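Local coordinates for protein SusD homolog (Bacteroides thetaiotaomicron, PDB 4MRU) that probably binds mucin O-glycans at the cell surface as a SusD-like outer-membrane lipoprotein built on a TPR-like helical scaffold, at residues V187-S201 and A229-H242. Residues are numbered along the deposited sequence; the frame is centred on the assembly and turned at random.
Sequences VYYGKLQQWRLFLHS and AGVIEKNDDNALFH. With EDO (1,2-ethanediol), chain J.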
# COMPACT_ATOMS: atom_id res chain seq x y z
N VAL A 187 15.79 4.61 -8.99
CA VAL A 187 15.48 3.68 -7.89
C VAL A 187 16.77 2.96 -7.54
O VAL A 187 17.27 3.12 -6.42
CB VAL A 187 14.38 2.69 -8.28
CG1 VAL A 187 14.21 1.58 -7.22
CG2 VAL A 187 13.06 3.44 -8.43
N TYR A 188 17.33 2.23 -8.50
CA TYR A 188 18.57 1.47 -8.25
C TYR A 188 19.77 1.89 -9.10
O TYR A 188 20.82 1.22 -9.07
CB TYR A 188 18.29 -0.02 -8.44
CG TYR A 188 17.49 -0.65 -7.34
CD1 TYR A 188 17.87 -0.54 -6.00
CD2 TYR A 188 16.38 -1.42 -7.63
CE1 TYR A 188 17.15 -1.15 -5.00
CE2 TYR A 188 15.66 -2.03 -6.65
CZ TYR A 188 16.05 -1.90 -5.33
OH TYR A 188 15.30 -2.57 -4.39
N TYR A 189 19.65 3.01 -9.81
CA TYR A 189 20.74 3.55 -10.60
C TYR A 189 21.44 2.47 -11.40
O TYR A 189 22.67 2.40 -11.48
CB TYR A 189 21.70 4.29 -9.66
CG TYR A 189 20.98 5.43 -8.93
CD1 TYR A 189 20.81 6.66 -9.53
CD2 TYR A 189 20.44 5.25 -7.64
CE1 TYR A 189 20.14 7.70 -8.88
CE2 TYR A 189 19.77 6.25 -6.99
CZ TYR A 189 19.63 7.49 -7.62
OH TYR A 189 18.98 8.50 -6.98
N GLY A 190 20.65 1.63 -12.01
CA GLY A 190 21.19 0.71 -13.03
C GLY A 190 21.64 -0.64 -12.50
O GLY A 190 22.14 -1.44 -13.26
N LYS A 191 21.47 -0.91 -11.20
CA LYS A 191 21.95 -2.14 -10.61
C LYS A 191 20.93 -3.26 -10.77
O LYS A 191 19.98 -3.39 -9.99
CB LYS A 191 22.34 -1.91 -9.13
CG LYS A 191 23.04 -3.09 -8.46
CD LYS A 191 24.52 -3.11 -8.82
CE LYS A 191 25.21 -4.33 -8.23
NZ LYS A 191 26.55 -4.47 -8.86
N LEU A 192 21.13 -4.07 -11.80
CA LEU A 192 20.16 -5.09 -12.16
C LEU A 192 20.00 -6.15 -11.07
O LEU A 192 18.93 -6.72 -10.90
CB LEU A 192 20.55 -5.74 -13.47
CG LEU A 192 20.70 -4.81 -14.68
CD1 LEU A 192 20.85 -5.65 -15.93
CD2 LEU A 192 19.55 -3.82 -14.85
N GLN A 193 21.07 -6.42 -10.32
CA GLN A 193 21.02 -7.35 -9.18
C GLN A 193 19.99 -6.91 -8.17
O GLN A 193 19.24 -7.71 -7.61
CB GLN A 193 22.44 -7.47 -8.54
CG GLN A 193 23.48 -8.13 -9.43
CD GLN A 193 23.93 -7.30 -10.66
OE1 GLN A 193 23.71 -6.09 -10.75
NE2 GLN A 193 24.57 -7.98 -11.62
N GLN A 194 19.93 -5.61 -7.91
CA GLN A 194 18.95 -5.08 -6.96
C GLN A 194 17.55 -5.13 -7.55
O GLN A 194 16.61 -5.43 -6.82
CB GLN A 194 19.32 -3.66 -6.51
CG GLN A 194 20.49 -3.66 -5.53
CD GLN A 194 20.90 -2.26 -5.16
OE1 GLN A 194 21.04 -1.38 -6.03
NE2 GLN A 194 21.03 -2.01 -3.88
N TRP A 195 17.40 -4.83 -8.85
CA TRP A 195 16.10 -5.01 -9.50
C TRP A 195 15.59 -6.45 -9.34
O TRP A 195 14.39 -6.64 -9.11
CB TRP A 195 16.14 -4.61 -10.98
CG TRP A 195 16.04 -3.14 -11.17
CD1 TRP A 195 17.01 -2.30 -11.59
CD2 TRP A 195 14.90 -2.33 -10.86
NE1 TRP A 195 16.55 -1.00 -11.62
CE2 TRP A 195 15.26 -0.98 -11.16
CE3 TRP A 195 13.64 -2.60 -10.34
CZ2 TRP A 195 14.38 0.08 -10.95
CZ3 TRP A 195 12.75 -1.53 -10.12
CH2 TRP A 195 13.11 -0.21 -10.47
N ARG A 196 16.48 -7.45 -9.38
CA ARG A 196 15.99 -8.84 -9.17
C ARG A 196 15.50 -9.10 -7.73
O ARG A 196 14.49 -9.77 -7.54
CB ARG A 196 17.05 -9.89 -9.54
CG ARG A 196 17.33 -9.86 -11.04
CD ARG A 196 18.19 -11.05 -11.45
NE ARG A 196 17.39 -12.24 -11.37
CZ ARG A 196 17.73 -13.37 -10.76
NH1 ARG A 196 18.90 -13.52 -10.16
NH2 ARG A 196 16.88 -14.37 -10.77
N LEU A 197 16.19 -8.56 -6.73
CA LEU A 197 15.74 -8.67 -5.36
C LEU A 197 14.35 -8.08 -5.23
O LEU A 197 13.43 -8.68 -4.62
CB LEU A 197 16.70 -7.97 -4.41
CG LEU A 197 18.12 -8.56 -4.35
CD1 LEU A 197 18.96 -7.72 -3.39
CD2 LEU A 197 18.06 -10.01 -3.92
N PHE A 198 14.19 -6.90 -5.82
CA PHE A 198 12.89 -6.24 -5.74
C PHE A 198 11.83 -7.09 -6.44
O PHE A 198 10.71 -7.27 -5.93
CB PHE A 198 12.93 -4.84 -6.35
CG PHE A 198 11.59 -4.26 -6.54
CD1 PHE A 198 10.87 -3.80 -5.44
CD2 PHE A 198 11.02 -4.18 -7.79
CE1 PHE A 198 9.60 -3.28 -5.60
CE2 PHE A 198 9.75 -3.67 -7.95
CZ PHE A 198 9.06 -3.19 -6.86
N LEU A 199 12.14 -7.55 -7.63
CA LEU A 199 11.16 -8.37 -8.38
C LEU A 199 10.71 -9.58 -7.58
O LEU A 199 9.52 -9.91 -7.52
CB LEU A 199 11.78 -8.81 -9.71
CG LEU A 199 10.96 -9.57 -10.72
CD1 LEU A 199 11.54 -9.29 -12.10
CD2 LEU A 199 10.96 -11.05 -10.43
N HIS A 200 11.67 -10.26 -6.97
CA HIS A 200 11.33 -11.42 -6.11
C HIS A 200 10.50 -11.05 -4.88
O HIS A 200 9.64 -11.81 -4.43
CB HIS A 200 12.60 -12.15 -5.70
CG HIS A 200 13.38 -12.65 -6.87
ND1 HIS A 200 14.77 -12.64 -6.89
CD2 HIS A 200 12.99 -13.09 -8.08
CE1 HIS A 200 15.18 -13.13 -8.05
NE2 HIS A 200 14.12 -13.37 -8.80
N SER A 201 10.78 -9.89 -4.31
CA SER A 201 10.03 -9.39 -3.20
C SER A 201 8.56 -9.08 -3.62
O SER A 201 7.64 -9.39 -2.91
CB SER A 201 10.71 -8.14 -2.61
OG SER A 201 12.07 -8.43 -2.29
N ALA A 229 15.16 -17.45 -4.78
CA ALA A 229 15.87 -16.66 -5.80
C ALA A 229 16.53 -15.42 -5.23
O ALA A 229 17.45 -14.88 -5.87
CB ALA A 229 14.92 -16.26 -6.95
N GLY A 230 16.09 -14.98 -4.05
CA GLY A 230 16.71 -13.90 -3.34
C GLY A 230 15.78 -12.68 -3.27
O GLY A 230 15.44 -12.10 -4.28
N VAL A 231 15.41 -12.28 -2.05
CA VAL A 231 14.55 -11.13 -1.81
C VAL A 231 15.36 -10.07 -1.05
O VAL A 231 16.50 -10.33 -0.65
CB VAL A 231 13.28 -11.50 -1.02
CG1 VAL A 231 12.34 -12.34 -1.88
CG2 VAL A 231 13.62 -12.26 0.29
N ILE A 232 14.78 -8.88 -0.90
CA ILE A 232 15.40 -7.79 -0.15
C ILE A 232 15.50 -8.18 1.32
O ILE A 232 14.49 -8.44 1.98
CB ILE A 232 14.58 -6.48 -0.31
CG1 ILE A 232 14.57 -6.01 -1.77
CG2 ILE A 232 15.12 -5.39 0.58
CD1 ILE A 232 13.53 -4.95 -2.06
N GLU A 233 16.73 -8.20 1.84
CA GLU A 233 17.01 -8.61 3.23
C GLU A 233 17.74 -7.56 4.05
O GLU A 233 17.79 -7.64 5.26
CB GLU A 233 17.82 -9.90 3.26
CG GLU A 233 17.06 -11.11 2.81
CD GLU A 233 17.83 -12.41 3.01
OE1 GLU A 233 18.85 -12.59 2.35
OE2 GLU A 233 17.42 -13.25 3.81
N LYS A 234 18.32 -6.57 3.37
CA LYS A 234 19.07 -5.52 3.99
C LYS A 234 18.46 -4.20 3.61
O LYS A 234 18.00 -4.05 2.49
CB LYS A 234 20.51 -5.49 3.43
CG LYS A 234 21.38 -6.69 3.72
CD LYS A 234 22.76 -6.53 3.10
CE LYS A 234 22.69 -6.08 1.65
NZ LYS A 234 23.97 -6.23 0.91
N ASN A 235 18.45 -3.24 4.53
CA ASN A 235 17.88 -1.95 4.23
C ASN A 235 18.58 -1.21 3.05
O ASN A 235 17.99 -0.42 2.36
CB ASN A 235 17.90 -1.09 5.48
CG ASN A 235 16.68 -1.36 6.37
OD1 ASN A 235 15.54 -1.46 5.89
ND2 ASN A 235 16.92 -1.47 7.66
N ASP A 236 19.86 -1.50 2.82
CA ASP A 236 20.58 -0.91 1.68
C ASP A 236 19.98 -1.32 0.33
O ASP A 236 20.18 -0.61 -0.64
CB ASP A 236 22.06 -1.28 1.70
CG ASP A 236 22.85 -0.48 2.72
OD1 ASP A 236 22.35 0.58 3.21
OD2 ASP A 236 23.96 -0.94 3.04
N ASP A 237 19.25 -2.43 0.28
CA ASP A 237 18.63 -2.87 -0.95
C ASP A 237 17.15 -2.45 -1.08
O ASP A 237 16.49 -2.89 -1.99
CB ASP A 237 18.78 -4.39 -1.07
CG ASP A 237 20.23 -4.81 -1.28
OD1 ASP A 237 20.94 -4.04 -1.97
OD2 ASP A 237 20.64 -5.89 -0.80
N ASN A 238 16.64 -1.64 -0.16
CA ASN A 238 15.26 -1.20 -0.24
C ASN A 238 15.05 -0.49 -1.57
O ASN A 238 15.96 0.20 -2.05
CB ASN A 238 14.91 -0.22 0.90
CG ASN A 238 14.92 -0.88 2.29
OD1 ASN A 238 14.88 -2.10 2.41
ND2 ASN A 238 14.91 -0.06 3.33
N ALA A 239 13.84 -0.62 -2.12
CA ALA A 239 13.45 0.03 -3.37
C ALA A 239 12.83 1.39 -3.03
O ALA A 239 11.73 1.44 -2.46
CB ALA A 239 12.46 -0.81 -4.11
N LEU A 240 13.56 2.45 -3.34
CA LEU A 240 13.12 3.80 -3.11
C LEU A 240 13.21 4.54 -4.43
O LEU A 240 14.23 4.42 -5.14
CB LEU A 240 14.04 4.50 -2.14
CG LEU A 240 13.88 4.39 -0.63
CD1 LEU A 240 13.75 2.97 -0.18
CD2 LEU A 240 15.12 5.06 -0.03
N PHE A 241 12.18 5.33 -4.75
CA PHE A 241 12.25 6.24 -5.90
C PHE A 241 12.76 7.57 -5.38
O PHE A 241 12.07 8.29 -4.66
CB PHE A 241 10.90 6.34 -6.61
CG PHE A 241 10.86 7.30 -7.75
CD1 PHE A 241 11.84 7.27 -8.75
CD2 PHE A 241 9.81 8.21 -7.87
CE1 PHE A 241 11.78 8.12 -9.83
CE2 PHE A 241 9.75 9.06 -8.96
CZ PHE A 241 10.73 9.03 -9.93
N HIS A 242 14.00 7.88 -5.74
CA HIS A 242 14.63 9.10 -5.32
C HIS A 242 14.27 10.23 -6.27
O HIS A 242 14.23 10.06 -7.51
CB HIS A 242 16.16 8.92 -5.33
CG HIS A 242 16.65 7.79 -4.50
ND1 HIS A 242 16.69 6.51 -4.96
CD2 HIS A 242 17.07 7.74 -3.21
CE1 HIS A 242 17.16 5.71 -4.02
NE2 HIS A 242 17.38 6.43 -2.95
C1 EDO J . 17.84 11.04 -8.53
O1 EDO J . 19.01 10.89 -7.75
C2 EDO J . 16.99 12.14 -7.90
O2 EDO J . 17.81 13.17 -7.34
O HOH W 1 16.43 2.26 -3.93
O HOH W 2 18.74 -15.95 -8.16
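Ser-201 OG sits between two backbone groups. It accepts an almost straight bond from Ile-232 N (3.1 Å) and donates to Leu-197 O, one helical turn back, at 2.7 Å. The side chain thus ties the loop to the helix that carries it. Two residues before Ile-232 in the connection, Gly-230 O takes a bond from His-200 ND1 (2.7 Å) near the ring plane, while Ala-229 CB rests over one ring face, 3.5 Å from the centroid. His-200 NE2 donates to Asp-167 OD2. An alanine here would probably leave Gly-230 O and Asp-167 OD2 without this donor and Ala-229 CB without the ring face it packs on. Farther along, the Gln-194 chain, extended beyond CG (chi2 176°), carries its amide across to Asp-237, where an N-H of NE2 points at the anti lone pair of OD1 (2.8 Å), amide and carboxylate planes nearly perpendicular. Tyr-188 OH donates to Asp-237 O (2.7 Å); the Tyr-188 ring lies between Val-187 CG1, offset toward the rim, and Gln-194 CB, over the centre of the opposite face. Phe-198 CD1 meets Ala-239 CB at 3.6 Å. Three side chains bonded to main-chain groups, and a fourth to a carboxylate, fasten the mostly non-regular connection from helix 216-229 to strand 239-241 along helix 192-209 of the TPR-like SusD fold.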